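Local coordinates for malonate decarboxylase subunit alpha (Acinetobacter baumannii ATCC 17978, PDB 6MPR), which probably serves as the acyl-carrier-protein transferase of malonate decarboxylase, exchanging acetyl for malonyl on the carrier so that decarboxylation can follow, at residues Gly40-Thr45 / Asp220-Asp226; Ile48-Glu53 / Ser78-Asn83; Val247-Met252 / Ile532-Thr538; Val430-Thr436 / Val472-Glu478. All coordinates share one frame; numbering follows the deposited sequence. Where two conformers were deposited one is given.

Overall arrangement
The four contacts fall into two pairs on opposite sides of the chain's centre, each pair associated with its own sheet. Interactions 1 and 2 have centres 13 Å apart and touch directly: I43 CD1 lies 3.7 Å from V51 CG1, so the edge strand of the parallel sheet packs on the helix that follows it. Interactions 3 and 4 are 15 Å apart between centres and meet through M249 and M433 and through R534 NH1, which lies 3.1 Å from E478 O in a probable hydrogen bond. Across the molecule the centres of interactions 1 and 3 are 54 Å apart. Along the chain, interaction 2 is nested within interaction 1, and interaction 4 within interaction 3.

Interaction 1 of 4, residues Gly40-Thr45 / Asp220-Asp226; sequences GVVIPT and DYVVVAD
Backbone hydrogen bonds tie V41 and I43 to V222, laying the short strand 42-43 parallel to strand 221-224 at the edge of a parallel sheet. V222 N donates to V41 O at 2.9 Å from above the carbonyl plane, whereas I43 N reaches V222 O at 2.8 Å in a nearly straight bond (168°). Both bonds belong to V222, the parallel partner of V42.

Beyond I43 the strands part, with I43 O and V224 N 4.5 Å apart. A water fills in, accepting from V224 N and donating to I43 O and T45 OG1. The T45 hydroxyl donates to V224 O at 2.7 Å; with OG1 beside the backbone N and CG2 anti to it (chi1 -57°), both branches come close to that oxygen. The Y221 hydroxyl is hydrogen-bonded to N35 OD1.

Apolar contacts line the two faces. I43 CD1 meets Y221 CB at 3.6 Å, the side chains crossing at about a right angle, on the face where helix 48-55 packs. V42 CG2 and V222 CG2 touch at 4.0 Å on the other face.

A hydroxyl and a water thus replace peptide pairing where the edge strand turns away, satisfying the polar backbone atoms left there.

Interaction 2 of 4, residues Ile48-Glu53 / Ser78-Asn83; sequences IIKVLE and SLAQTN
E53 and T82 lie alongside each other and point opposite ways, the glutamate reaching beyond the threonine to the next backbone nitrogen. E53 OE1 accepts from N83 N at 2.8 Å (N-H...O 156°), met on its anti side and somewhat out of the carboxylate plane. An extended chain, chi2 172°, carries the carboxylate that far while E53 CG rests 3.8 Å from T82 CB.

T82 is turned so that its two branches do different work. OG1 donates to L79 O at 2.7 Å in the carbonyl plane, joining T82 N on that oxygen and so reinforcing the type I turn L79-T82, and this points CG2 at the helix, where it meets I49 CG2 and L52 CB.

Helix 73-79 is the connection of a beta-alpha-beta crossover between the adjacent parallel strands 61-64 and 90-94, and helix 48-55 precedes the first of them.

I49 reaches across obliquely, CD1 lying 3.7 Å from Q81 CB. L52 CD1 settles over the backbone at L79 N, 3.6 Å away, and also touches S78 CB. At the start of the helix, I48 CG2 comes within 3.3 Å of S78 OG, a hydroxyl hydrogen-bonded to F74 O.

Interaction 3 of 4, residues Val247-Met252 / Ile532-Thr538; sequences VLMAMM and IRRTDAT
A537, the central residue of an inverse gamma turn, presses its methyl group onto the backbone of a helix: A537 CB lies 3.5 Å from L248 CA. No hydrogen bond crosses this contact, which is carried by methyls, methylenes and sulfur. From the next helical turn M251 comes in alongside, SD 3.6 Å from A537 CB. Its chain runs extended as far as the sulfur and then bends, chi3 93°, which brings CE to I532 CG2.

L248 divides its two methyls. With CG anti to the backbone N (chi1 180°), CD1 rests 3.8 Å from I532 CG2, while CD2 lies 3.6 Å from R534 NE, meeting the guanidinium obliquely. I532 CD1 reaches equally far to M251 CB and to M252 CG, 3.9 Å in each case, bridging two successive residues of the helix. At the other end V247 CG1 lies 3.6 Å from T538 O.

The guanidinium of R534 is also tied to E478 of segment 472-478. The loop 532-538 packs on one side of helix 244-261, while A250 of the same helix packs against helix 272-287, and M249 touches E435 of segment 430-436.

Interaction 4 of 4, residues Val430-Thr436 / Val472-Glu478; sequences VVQMVET and VTHLLTE
Strands 430-433 and 474-477 run parallel, their axes 4.8 Å apart and 20° from exact alignment, with Q432 bonded in both directions: its N donates to H474 O, and its O receives L476 N at 2.8 Å in an almost linear bond (177°). V434 N then donates to L476 O. At the start of the pair, V430 O accepts from both T473 N and H474 N.

Side chains extend the pairing at both ends. T473 OG1 accepts from V430 N at 2.9 Å and is also hydrogen-bonded, at 2.8 Å, to H474 ND1 at the edge of the imidazole. At the far end the E478 carboxylate forks over T436: OE1 takes T436 N at 2.9 Å and OE2 takes T436 OG1 at 2.5 Å, each oxygen using its syn lone pair. The bend at chi2 (-85°) folds E478 back for this grip. Between the ends, V431 CG2 lies 3.9 Å from H474 CB, and L475 CD1 lies 3.5 Å from Q432 O.

V431 and M433 bond onward to strand 363-366, so 429-433 is an inner strand of the mixed sheet. Helix 244-261 packs on their face, and helix 272-287 also touches M433; H474 meets the rings of H261, Y483 and Y485.

Interaction 1 of 4, residues Gly40-Thr45 / Asp220-Asp226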
loop_
_atom_site.group_PDB
_atom_site.type_symbol
_atom_site.label_atom_id
_atom_site.label_comp_id
_atom_site.label_asym_id
_atom_site.label_seq_id
_atom_site.Cartn_x
_atom_site.Cartn_y
_atom_site.Cartn_z
ATOM N N GLY A 40 11.651 -26.604 23.391
ATOM C CA GLY A 40 10.767 -26.443 22.260
ATOM C C GLY A 40 10.952 -25.085 21.612
ATOM O O GLY A 40 12.062 -24.722 21.203
ATOM N N VAL A 41 9.861 -24.318 21.541
ATOM C CA VAL A 41 9.901 -22.981 20.972
ATOM C C VAL A 41 10.589 -21.984 21.906
ATOM O O VAL A 41 11.071 -20.944 21.445
ATOM C CB VAL A 41 8.452 -22.545 20.643
ATOM C CG1 VAL A 41 8.412 -21.168 20.045
ATOM C CG2 VAL A 41 7.791 -23.553 19.698
ATOM N N VAL A 42 10.662 -22.274 23.201
ATOM C CA VAL A 42 11.067 -21.281 24.195
ATOM C C VAL A 42 12.580 -21.319 24.384
ATOM O O VAL A 42 13.133 -22.322 24.846
ATOM C CB VAL A 42 10.346 -21.512 25.533
ATOM C CG1 VAL A 42 10.715 -20.423 26.522
ATOM C CG2 VAL A 42 8.833 -21.572 25.330
ATOM N N ILE A 43 13.241 -20.221 24.044
ATOM C CA ILE A 43 14.663 -20.035 24.352
ATOM C C ILE A 43 14.787 -19.526 25.783
ATOM O O ILE A 43 14.166 -18.508 26.117
ATOM C CB ILE A 43 15.296 -19.034 23.396
ATOM C CG1 ILE A 43 15.133 -19.441 21.936
ATOM C CG2 ILE A 43 16.764 -18.808 23.770
ATOM C CD1 ILE A 43 15.422 -18.269 21.004
ATOM N N PRO A 44 15.578 -20.173 26.636
ATOM C CA PRO A 44 15.856 -19.598 27.959
ATOM C C PRO A 44 16.501 -18.232 27.808
ATOM O O PRO A 44 17.358 -18.023 26.950
ATOM C CB PRO A 44 16.812 -20.614 28.595
ATOM C CG PRO A 44 16.569 -21.871 27.847
ATOM C CD PRO A 44 16.246 -21.472 26.451
ATOM N N THR A 45 16.045 -17.281 28.627
ATOM C CA THR A 45 16.515 -15.904 28.504
ATOM C C THR A 45 18.033 -15.831 28.552
ATOM O O THR A 45 18.657 -15.105 27.770
ATOM C CB THR A 45 15.894 -15.057 29.613
ATOM O OG1 THR A 45 14.472 -15.161 29.512
ATOM C CG2 THR A 45 16.300 -13.584 29.495
ATOM N N ASP A 220 9.275 -19.237 14.870
ATOM C CA ASP A 220 10.124 -20.385 15.185
ATOM C C ASP A 220 10.528 -20.440 16.655
ATOM O O ASP A 220 10.557 -21.531 17.245
ATOM C CB ASP A 220 11.354 -20.374 14.279
ATOM C CG ASP A 220 10.965 -20.458 12.834
ATOM O OD1 ASP A 220 10.417 -21.512 12.428
ATOM O OD2 ASP A 220 11.139 -19.446 12.121
ATOM N N TYR A 221 10.812 -19.294 17.277
ATOM C CA TYR A 221 11.204 -19.285 18.679
ATOM C C TYR A 221 10.668 -18.052 19.382
ATOM O O TYR A 221 10.502 -16.992 18.771
ATOM C CB TYR A 221 12.718 -19.299 18.859
ATOM C CG TYR A 221 13.389 -20.542 18.341
ATOM C CD1 TYR A 221 13.452 -21.703 19.108
ATOM C CD2 TYR A 221 13.962 -20.543 17.088
ATOM C CE1 TYR A 221 14.083 -22.858 18.613
ATOM C CE2 TYR A 221 14.586 -21.667 16.589
ATOM C CZ TYR A 221 14.641 -22.821 17.348
ATOM O OH TYR A 221 15.283 -23.919 16.819
ATOM N N VAL A 222 10.425 -18.198 20.689
ATOM C CA VAL A 222 10.124 -17.063 21.550
ATOM C C VAL A 222 11.148 -17.049 22.682
ATOM O O VAL A 222 11.753 -18.069 23.015
ATOM C CB VAL A 222 8.683 -17.092 22.115
ATOM C CG1 VAL A 222 7.656 -17.119 20.985
ATOM C CG2 VAL A 222 8.493 -18.274 23.066
ATOM N N VAL A 223 11.357 -15.864 23.256
ATOM C CA VAL A 223 12.235 -15.699 24.410
ATOM C C VAL A 223 11.622 -14.634 25.305
ATOM O O VAL A 223 11.148 -13.609 24.815
ATOM C CB VAL A 223 13.674 -15.320 23.989
ATOM C CG1 VAL A 223 13.712 -13.948 23.280
ATOM C CG2 VAL A 223 14.602 -15.312 25.194
ATOM N N VAL A 224 11.590 -14.892 26.613
ATOM C CA VAL A 224 11.142 -13.889 27.572
ATOM C C VAL A 224 12.244 -12.847 27.720
ATOM O O VAL A 224 13.391 -13.180 28.044
ATOM C CB VAL A 224 10.796 -14.536 28.923
ATOM C CG1 VAL A 224 10.379 -13.469 29.944
ATOM C CG2 VAL A 224 9.693 -15.553 28.750
ATOM N N ALA A 225 11.909 -11.582 27.469
ATOM C CA ALA A 225 12.917 -10.531 27.529
ATOM C C ALA A 225 13.379 -10.318 28.968
ATOM O O ALA A 225 12.651 -10.607 29.922
ATOM C CB ALA A 225 12.362 -9.226 26.964
ATOM N N ASP A 226 14.603 -9.797 29.121
ATOM C CA ASP A 226 15.098 -9.506 30.462
ATOM C C ASP A 226 14.277 -8.413 31.119
ATOM O O ASP A 226 14.249 -8.321 32.350
ATOM C CB ASP A 226 16.587 -9.117 30.438
ATOM C CG ASP A 226 16.910 -7.987 29.438
ATOM O OD1 ASP A 226 16.022 -7.553 28.675
ATOM O OD2 ASP A 226 18.086 -7.550 29.411
HETATM O O HOH W 1 12.697 -17.186 27.898
#

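Interaction 2 of 4, residues Ile48-Glu53 / Ser78-Asn83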
loop_
_atom_site.group_PDB
_atom_site.type_symbol
_atom_site.label_atom_id
_atom_site.label_comp_id
_atom_site.label_asym_id
_atom_site.label_seq_id
_atom_site.Cartn_x
_atom_site.Cartn_y
_atom_site.Cartn_z
ATOM N N ILE A 48 20.241 -16.546 25.024
ATOM C CA ILE A 48 19.845 -15.897 23.778
ATOM C C ILE A 48 21.046 -15.663 22.861
ATOM O O ILE A 48 20.940 -15.821 21.642
ATOM C CB ILE A 48 19.085 -14.590 24.089
ATOM C CG1 ILE A 48 18.541 -13.936 22.803
ATOM C CG2 ILE A 48 19.960 -13.605 24.870
ATOM C CD1 ILE A 48 17.546 -14.783 22.051
ATOM N N ILE A 49 22.207 -15.304 23.418
ATOM C CA ILE A 49 23.344 -14.949 22.563
ATOM C C ILE A 49 23.846 -16.168 21.803
ATOM O O ILE A 49 24.084 -16.109 20.591
ATOM C CB ILE A 49 24.469 -14.297 23.381
ATOM C CG1 ILE A 49 24.082 -12.867 23.764
ATOM C CG2 ILE A 49 25.770 -14.314 22.564
ATOM C CD1 ILE A 49 24.888 -12.297 24.921
ATOM N N LYS A 50 23.989 -17.295 22.495
ATOM C CA LYS A 50 24.413 -18.520 21.833
ATOM C C LYS A 50 23.404 -18.941 20.778
ATOM O O LYS A 50 23.780 -19.410 19.699
ATOM C CB LYS A 50 24.611 -19.637 22.861
ATOM C CG LYS A 50 25.084 -20.953 22.263
ATOM C CD LYS A 50 26.562 -20.890 21.881
ATOM C CE LYS A 50 27.071 -22.226 21.371
ATOM N NZ LYS A 50 28.521 -22.163 21.047
ATOM N N VAL A 51 22.112 -18.760 21.059
ATOM C CA VAL A 51 21.110 -19.176 20.085
ATOM C C VAL A 51 21.127 -18.250 18.864
ATOM O O VAL A 51 20.982 -18.713 17.726
ATOM C CB VAL A 51 19.718 -19.247 20.742
ATOM C CG1 VAL A 51 18.647 -19.458 19.680
ATOM C CG2 VAL A 51 19.674 -20.383 21.774
ATOM N N LEU A 52 21.306 -16.930 19.071
ATOM C CA LEU A 52 21.460 -16.020 17.928
ATOM C C LEU A 52 22.642 -16.420 17.049
ATOM O O LEU A 52 22.544 -16.394 15.817
ATOM C CB LEU A 52 21.629 -14.567 18.398
ATOM C CG LEU A 52 20.409 -13.896 19.029
ATOM C CD1 LEU A 52 20.745 -12.496 19.536
ATOM C CD2 LEU A 52 19.239 -13.818 18.049
ATOM N N GLU A 53 23.778 -16.765 17.667
ATOM C CA GLU A 53 24.956 -17.215 16.932
ATOM C C GLU A 53 24.749 -18.548 16.222
ATOM O O GLU A 53 25.588 -18.933 15.396
ATOM C CB GLU A 53 26.137 -17.329 17.894
ATOM C CG GLU A 53 26.659 -15.994 18.385
ATOM C CD GLU A 53 27.699 -16.134 19.476
ATOM O OE1 GLU A 53 28.320 -15.103 19.819
ATOM O OE2 GLU A 53 27.909 -17.267 19.982
ATOM N N SER A 78 21.167 -8.027 22.610
ATOM C CA SER A 78 21.818 -9.333 22.575
ATOM C C SER A 78 22.587 -9.517 21.275
ATOM O O SER A 78 23.732 -9.982 21.282
ATOM C CB SER A 78 20.783 -10.456 22.757
ATOM O OG SER A 78 20.139 -10.413 24.032
ATOM N N LEU A 79 21.978 -9.150 20.142
ATOM C CA LEU A 79 22.673 -9.278 18.864
ATOM C C LEU A 79 23.994 -8.511 18.873
ATOM O O LEU A 79 25.011 -9.002 18.367
ATOM C CB LEU A 79 21.765 -8.787 17.732
ATOM C CG LEU A 79 22.309 -8.953 16.311
ATOM C CD1 LEU A 79 22.485 -10.427 15.987
ATOM C CD2 LEU A 79 21.367 -8.303 15.310
ATOM N N ALA A 80 24.008 -7.324 19.483
ATOM C CA ALA A 80 25.230 -6.530 19.570
ATOM C C ALA A 80 26.283 -7.143 20.485
ATOM O O ALA A 80 27.415 -6.651 20.491
ATOM C CB ALA A 80 24.896 -5.111 20.039
ATOM N N GLN A 81 25.945 -8.187 21.257
ATOM C CA GLN A 81 26.899 -8.896 22.104
ATOM C C GLN A 81 27.391 -10.206 21.493
ATOM O O GLN A 81 28.196 -10.905 22.124
ATOM C CB GLN A 81 26.283 -9.176 23.477
ATOM C CG GLN A 81 25.911 -7.924 24.246
ATOM C CD GLN A 81 27.109 -7.018 24.477
ATOM O OE1 GLN A 81 28.176 -7.474 24.893
ATOM N NE2 GLN A 81 26.941 -5.726 24.196
ATOM N N THR A 82 26.946 -10.552 20.287
ATOM C CA THR A 82 27.430 -11.771 19.651
ATOM C C THR A 82 28.868 -11.594 19.169
ATOM O O THR A 82 29.396 -10.480 19.065
ATOM C CB THR A 82 26.521 -12.177 18.481
ATOM O OG1 THR A 82 26.461 -11.114 17.517
ATOM C CG2 THR A 82 25.114 -12.499 18.971
ATOM N N ASN A 83 29.493 -12.727 18.882
ATOM C CA ASN A 83 30.886 -12.786 18.453
ATOM C C ASN A 83 30.984 -12.385 16.986
ATOM O O ASN A 83 30.401 -13.062 16.130
ATOM C CB ASN A 83 31.402 -14.200 18.653
ATOM C CG ASN A 83 32.901 -14.338 18.389
ATOM O OD1 ASN A 83 33.516 -13.505 17.724
ATOM N ND2 ASN A 83 33.482 -15.417 18.894
#

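Interaction 3 of 4, residues Val247-Met252 / Ile532-Thr538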
loop_
_atom_site.group_PDB
_atom_site.type_symbol
_atom_site.label_atom_id
_atom_site.label_comp_id
_atom_site.label_asym_id
_atom_site.label_seq_id
_atom_site.Cartn_x
_atom_site.Cartn_y
_atom_site.Cartn_z
ATOM N N VAL A 247 -1.281 28.380 16.983
ATOM C CA VAL A 247 -2.729 28.572 16.931
ATOM C C VAL A 247 -3.136 29.320 15.664
ATOM O O VAL A 247 -4.113 28.959 15.001
ATOM C CB VAL A 247 -3.200 29.309 18.195
ATOM C CG1 VAL A 247 -4.686 29.654 18.103
ATOM C CG2 VAL A 247 -2.889 28.488 19.437
ATOM N N LEU A 248 -2.398 30.377 15.316
ATOM C CA LEU A 248 -2.690 31.136 14.100
ATOM C C LEU A 248 -2.629 30.241 12.865
ATOM O O LEU A 248 -3.535 30.253 12.024
ATOM C CB LEU A 248 -1.710 32.308 13.968
ATOM C CG LEU A 248 -1.826 33.247 12.762
ATOM C CD1 LEU A 248 -3.153 33.981 12.744
ATOM C CD2 LEU A 248 -0.645 34.254 12.752
ATOM N N MET A 249 -1.567 29.450 12.749
ATOM C CA MET A 249 -1.437 28.559 11.602
ATOM C C MET A 249 -2.530 27.496 11.606
ATOM O O MET A 249 -3.052 27.133 10.545
ATOM C CB MET A 249 -0.040 27.931 11.605
ATOM C CG MET A 249 1.058 28.953 11.292
ATOM S SD MET A 249 2.697 28.304 11.626
ATOM C CE MET A 249 2.859 27.112 10.313
ATOM N N ALA A 250 -2.900 27.004 12.795
ATOM C CA ALA A 250 -3.986 26.029 12.903
ATOM C C ALA A 250 -5.324 26.630 12.472
ATOM O O ALA A 250 -6.125 25.961 11.806
ATOM C CB ALA A 250 -4.062 25.507 14.337
ATOM N N MET A 251 -5.582 27.891 12.830
ATOM C CA MET A 251 -6.801 28.552 12.366
ATOM C C MET A 251 -6.842 28.634 10.843
ATOM O O MET A 251 -7.883 28.380 10.225
ATOM C CB MET A 251 -6.915 29.957 12.964
ATOM C CG MET A 251 -7.280 29.992 14.444
ATOM S SD MET A 251 -6.938 31.610 15.168
ATOM C CE MET A 251 -8.515 32.449 14.981
ATOM N N MET A 252 -5.725 29.020 10.224
ATOM C CA MET A 252 -5.678 29.108 8.766
ATOM C C MET A 252 -5.823 27.738 8.105
ATOM O O MET A 252 -6.460 27.626 7.050
ATOM C CB MET A 252 -4.382 29.795 8.342
ATOM C CG MET A 252 -4.347 31.266 8.762
ATOM S SD MET A 252 -3.038 32.192 7.930
ATOM C CE MET A 252 -1.589 31.599 8.797
ATOM N N ILE A 532 -9.302 36.346 9.744
ATOM C CA ILE A 532 -8.587 36.005 10.968
ATOM C C ILE A 532 -7.741 37.196 11.388
ATOM O O ILE A 532 -6.888 37.665 10.625
ATOM C CB ILE A 532 -7.731 34.745 10.788
ATOM C CG1 ILE A 532 -8.632 33.550 10.509
ATOM C CG2 ILE A 532 -6.892 34.484 12.033
ATOM C CD1 ILE A 532 -7.889 32.312 10.024
ATOM N N ARG A 533 -7.981 37.685 12.603
ATOM C CA ARG A 533 -7.107 38.657 13.239
ATOM C C ARG A 533 -6.036 37.918 14.027
ATOM O O ARG A 533 -6.341 36.983 14.774
ATOM C CB ARG A 533 -7.909 39.585 14.160
ATOM N N ARG A 534 -4.779 38.331 13.847
ATOM C CA ARG A 534 -3.685 37.695 14.569
ATOM C C ARG A 534 -3.881 37.764 16.079
ATOM O O ARG A 534 -3.407 36.881 16.805
ATOM C CB ARG A 534 -2.359 38.341 14.178
ATOM C CG ARG A 534 -1.914 38.009 12.769
ATOM C CD ARG A 534 -0.476 38.454 12.538
ATOM N NE ARG A 534 0.201 37.594 11.570
ATOM C CZ ARG A 534 0.214 37.823 10.261
ATOM N NH1 ARG A 534 0.851 36.990 9.441
ATOM N NH2 ARG A 534 -0.415 38.881 9.773
ATOM N N THR A 535 -4.577 38.790 16.576
ATOM C CA THR A 535 -4.828 38.888 18.009
ATOM C C THR A 535 -5.878 37.900 18.504
ATOM O O THR A 535 -6.017 37.734 19.722
ATOM C CB THR A 535 -5.260 40.306 18.376
ATOM O OG1 THR A 535 -6.560 40.567 17.833
ATOM C CG2 THR A 535 -4.278 41.312 17.814
ATOM N N ASP A 536 -6.633 37.259 17.615
ATOM C CA ASP A 536 -7.543 36.206 18.051
ATOM C C ASP A 536 -6.858 34.853 18.191
ATOM O O ASP A 536 -7.444 33.935 18.773
ATOM C CB ASP A 536 -8.717 36.100 17.078
ATOM C CG ASP A 536 -9.605 37.329 17.108
ATOM O OD1 ASP A 536 -9.714 37.954 18.184
ATOM O OD2 ASP A 536 -10.194 37.671 16.062
ATOM N N ALA A 537 -5.634 34.716 17.691
ATOM C CA ALA A 537 -4.907 33.450 17.715
ATOM C C ALA A 537 -4.108 33.373 19.010
ATOM O O ALA A 537 -2.924 33.711 19.055
ATOM C CB ALA A 537 -4.012 33.332 16.489
ATOM N N THR A 538 -4.759 32.907 20.077
ATOM C CA THR A 538 -4.152 32.856 21.399
ATOM C C THR A 538 -4.336 31.462 21.986
ATOM O O THR A 538 -5.142 30.661 21.504
ATOM C CB THR A 538 -4.762 33.904 22.349
ATOM O OG1 THR A 538 -6.096 33.514 22.686
ATOM C CG2 THR A 538 -4.799 35.291 21.701
#

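Interaction 4 of 4, residues Val430-Thr436 / Val472-Glu478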
loop_
_atom_site.group_PDB
_atom_site.type_symbol
_atom_site.label_atom_id
_atom_site.label_comp_id
_atom_site.label_asym_id
_atom_site.label_seq_id
_atom_site.Cartn_x
_atom_site.Cartn_y
_atom_site.Cartn_z
ATOM N N VAL A 430 -1.819 17.603 -0.047
ATOM C CA VAL A 430 -0.561 17.405 0.656
ATOM C C VAL A 430 -0.120 18.790 1.105
ATOM O O VAL A 430 0.196 19.644 0.266
ATOM C CB VAL A 430 0.487 16.738 -0.240
ATOM C CG1 VAL A 430 1.857 16.763 0.394
ATOM C CG2 VAL A 430 0.065 15.306 -0.533
ATOM N N VAL A 431 -0.154 19.032 2.419
ATOM C CA VAL A 431 0.080 20.352 2.995
ATOM C C VAL A 431 1.417 20.345 3.722
ATOM O O VAL A 431 1.643 19.515 4.612
ATOM C CB VAL A 431 -1.046 20.751 3.964
ATOM C CG1 VAL A 431 -0.838 22.199 4.456
ATOM C CG2 VAL A 431 -2.410 20.547 3.313
ATOM N N GLN A 432 2.281 21.288 3.374
ATOM C CA GLN A 432 3.467 21.585 4.176
ATOM C C GLN A 432 3.153 22.777 5.074
ATOM O O GLN A 432 2.999 23.905 4.588
ATOM C CB GLN A 432 4.681 21.882 3.300
ATOM C CG GLN A 432 5.409 20.651 2.835
ATOM C CD GLN A 432 6.235 20.002 3.940
ATOM O OE1 GLN A 432 6.846 18.959 3.735
ATOM N NE2 GLN A 432 6.249 20.612 5.117
ATOM N N MET A 433 3.071 22.526 6.382
ATOM C CA MET A 433 2.691 23.526 7.380
ATOM C C MET A 433 3.927 23.785 8.230
ATOM O O MET A 433 4.285 22.969 9.085
ATOM C CB MET A 433 1.516 23.032 8.226
ATOM C CG MET A 433 1.151 23.924 9.385
ATOM S SD MET A 433 -0.235 23.162 10.276
ATOM C CE MET A 433 -0.803 24.541 11.216
ATOM N N VAL A 434 4.579 24.923 7.995
ATOM C CA VAL A 434 5.933 25.157 8.471
ATOM C C VAL A 434 6.088 26.644 8.801
ATOM O O VAL A 434 5.596 27.500 8.057
ATOM C CB VAL A 434 6.891 24.633 7.367
ATOM C CG1 VAL A 434 7.507 25.739 6.557
ATOM C CG2 VAL A 434 7.895 23.601 7.928
ATOM N N GLU A 435 6.752 26.957 9.915
ATOM C CA GLU A 435 7.096 28.347 10.171
ATOM C C GLU A 435 8.291 28.742 9.302
ATOM O O GLU A 435 9.060 27.896 8.832
ATOM C CB GLU A 435 7.411 28.596 11.651
ATOM C CG GLU A 435 6.281 28.237 12.611
ATOM C CD GLU A 435 6.726 28.192 14.063
ATOM O OE1 GLU A 435 7.216 29.223 14.575
ATOM O OE2 GLU A 435 6.595 27.114 14.684
ATOM N N THR A 436 8.425 30.045 9.060
ATOM C CA THR A 436 9.449 30.484 8.115
ATOM C C THR A 436 10.858 30.297 8.667
ATOM O O THR A 436 11.805 30.123 7.891
ATOM C CB THR A 436 9.201 31.938 7.700
ATOM O OG1 THR A 436 9.194 32.801 8.850
ATOM C CG2 THR A 436 7.863 32.021 6.972
ATOM N N VAL A 472 3.151 18.937 -3.486
ATOM C CA VAL A 472 2.581 19.847 -2.500
ATOM C C VAL A 472 1.418 20.591 -3.141
ATOM O O VAL A 472 1.594 21.277 -4.152
ATOM C CB VAL A 472 3.638 20.831 -1.976
ATOM C CG1 VAL A 472 2.993 21.810 -0.966
ATOM C CG2 VAL A 472 4.829 20.083 -1.372
ATOM N N THR A 473 0.228 20.457 -2.553
ATOM C CA THR A 473 -0.917 21.252 -2.993
ATOM C C THR A 473 -1.067 22.551 -2.204
ATOM O O THR A 473 -1.594 23.538 -2.740
ATOM C CB THR A 473 -2.212 20.436 -2.886
ATOM O OG1 THR A 473 -2.424 20.018 -1.526
ATOM C CG2 THR A 473 -2.155 19.217 -3.794
ATOM N N HIS A 474 -0.595 22.588 -0.957
ATOM C CA HIS A 474 -0.767 23.749 -0.084
ATOM C C HIS A 474 0.505 23.986 0.716
ATOM O O HIS A 474 0.988 23.062 1.379
ATOM C CB HIS A 474 -1.921 23.543 0.907
ATOM C CG HIS A 474 -3.269 23.397 0.266
ATOM N ND1 HIS A 474 -3.663 22.248 -0.391
ATOM C CD2 HIS A 474 -4.313 24.258 0.183
ATOM C CE1 HIS A 474 -4.903 22.398 -0.829
ATOM N NE2 HIS A 474 -5.316 23.613 -0.502
ATOM N N LEU A 475 1.008 25.224 0.710
ATOM C CA LEU A 475 2.083 25.661 1.604
ATOM C C LEU A 475 1.501 26.618 2.637
ATOM O O LEU A 475 0.978 27.672 2.271
ATOM C CB LEU A 475 3.209 26.351 0.830
ATOM C CG LEU A 475 4.387 26.876 1.656
ATOM C CD1 LEU A 475 5.078 25.737 2.430
ATOM C CD2 LEU A 475 5.378 27.569 0.751
ATOM N N LEU A 476 1.619 26.271 3.919
ATOM C CA LEU A 476 1.027 27.043 5.008
ATOM C C LEU A 476 2.124 27.467 5.975
ATOM O O LEU A 476 2.792 26.611 6.568
ATOM C CB LEU A 476 -0.033 26.208 5.728
ATOM C CG LEU A 476 -0.497 26.694 7.091
ATOM C CD1 LEU A 476 -1.058 28.097 6.972
ATOM C CD2 LEU A 476 -1.532 25.722 7.648
ATOM N N THR A 477 2.309 28.782 6.135
ATOM C CA THR A 477 3.264 29.339 7.092
ATOM C C THR A 477 2.534 30.288 8.031
ATOM O O THR A 477 1.324 30.515 7.901
ATOM C CB THR A 477 4.412 30.096 6.400
ATOM O OG1 THR A 477 3.926 31.365 5.933
ATOM C CG2 THR A 477 4.980 29.307 5.234
ATOM N N GLU A 478 3.284 30.888 8.961
ATOM C CA GLU A 478 2.680 31.904 9.812
ATOM C C GLU A 478 2.312 33.159 9.024
ATOM O O GLU A 478 1.593 34.016 9.548
ATOM C CB GLU A 478 3.609 32.227 10.994
ATOM C CG GLU A 478 4.767 33.185 10.710
ATOM C CD GLU A 478 6.006 32.509 10.148
ATOM O OE1 GLU A 478 5.921 31.338 9.710
ATOM O OE2 GLU A 478 7.078 33.165 10.140
#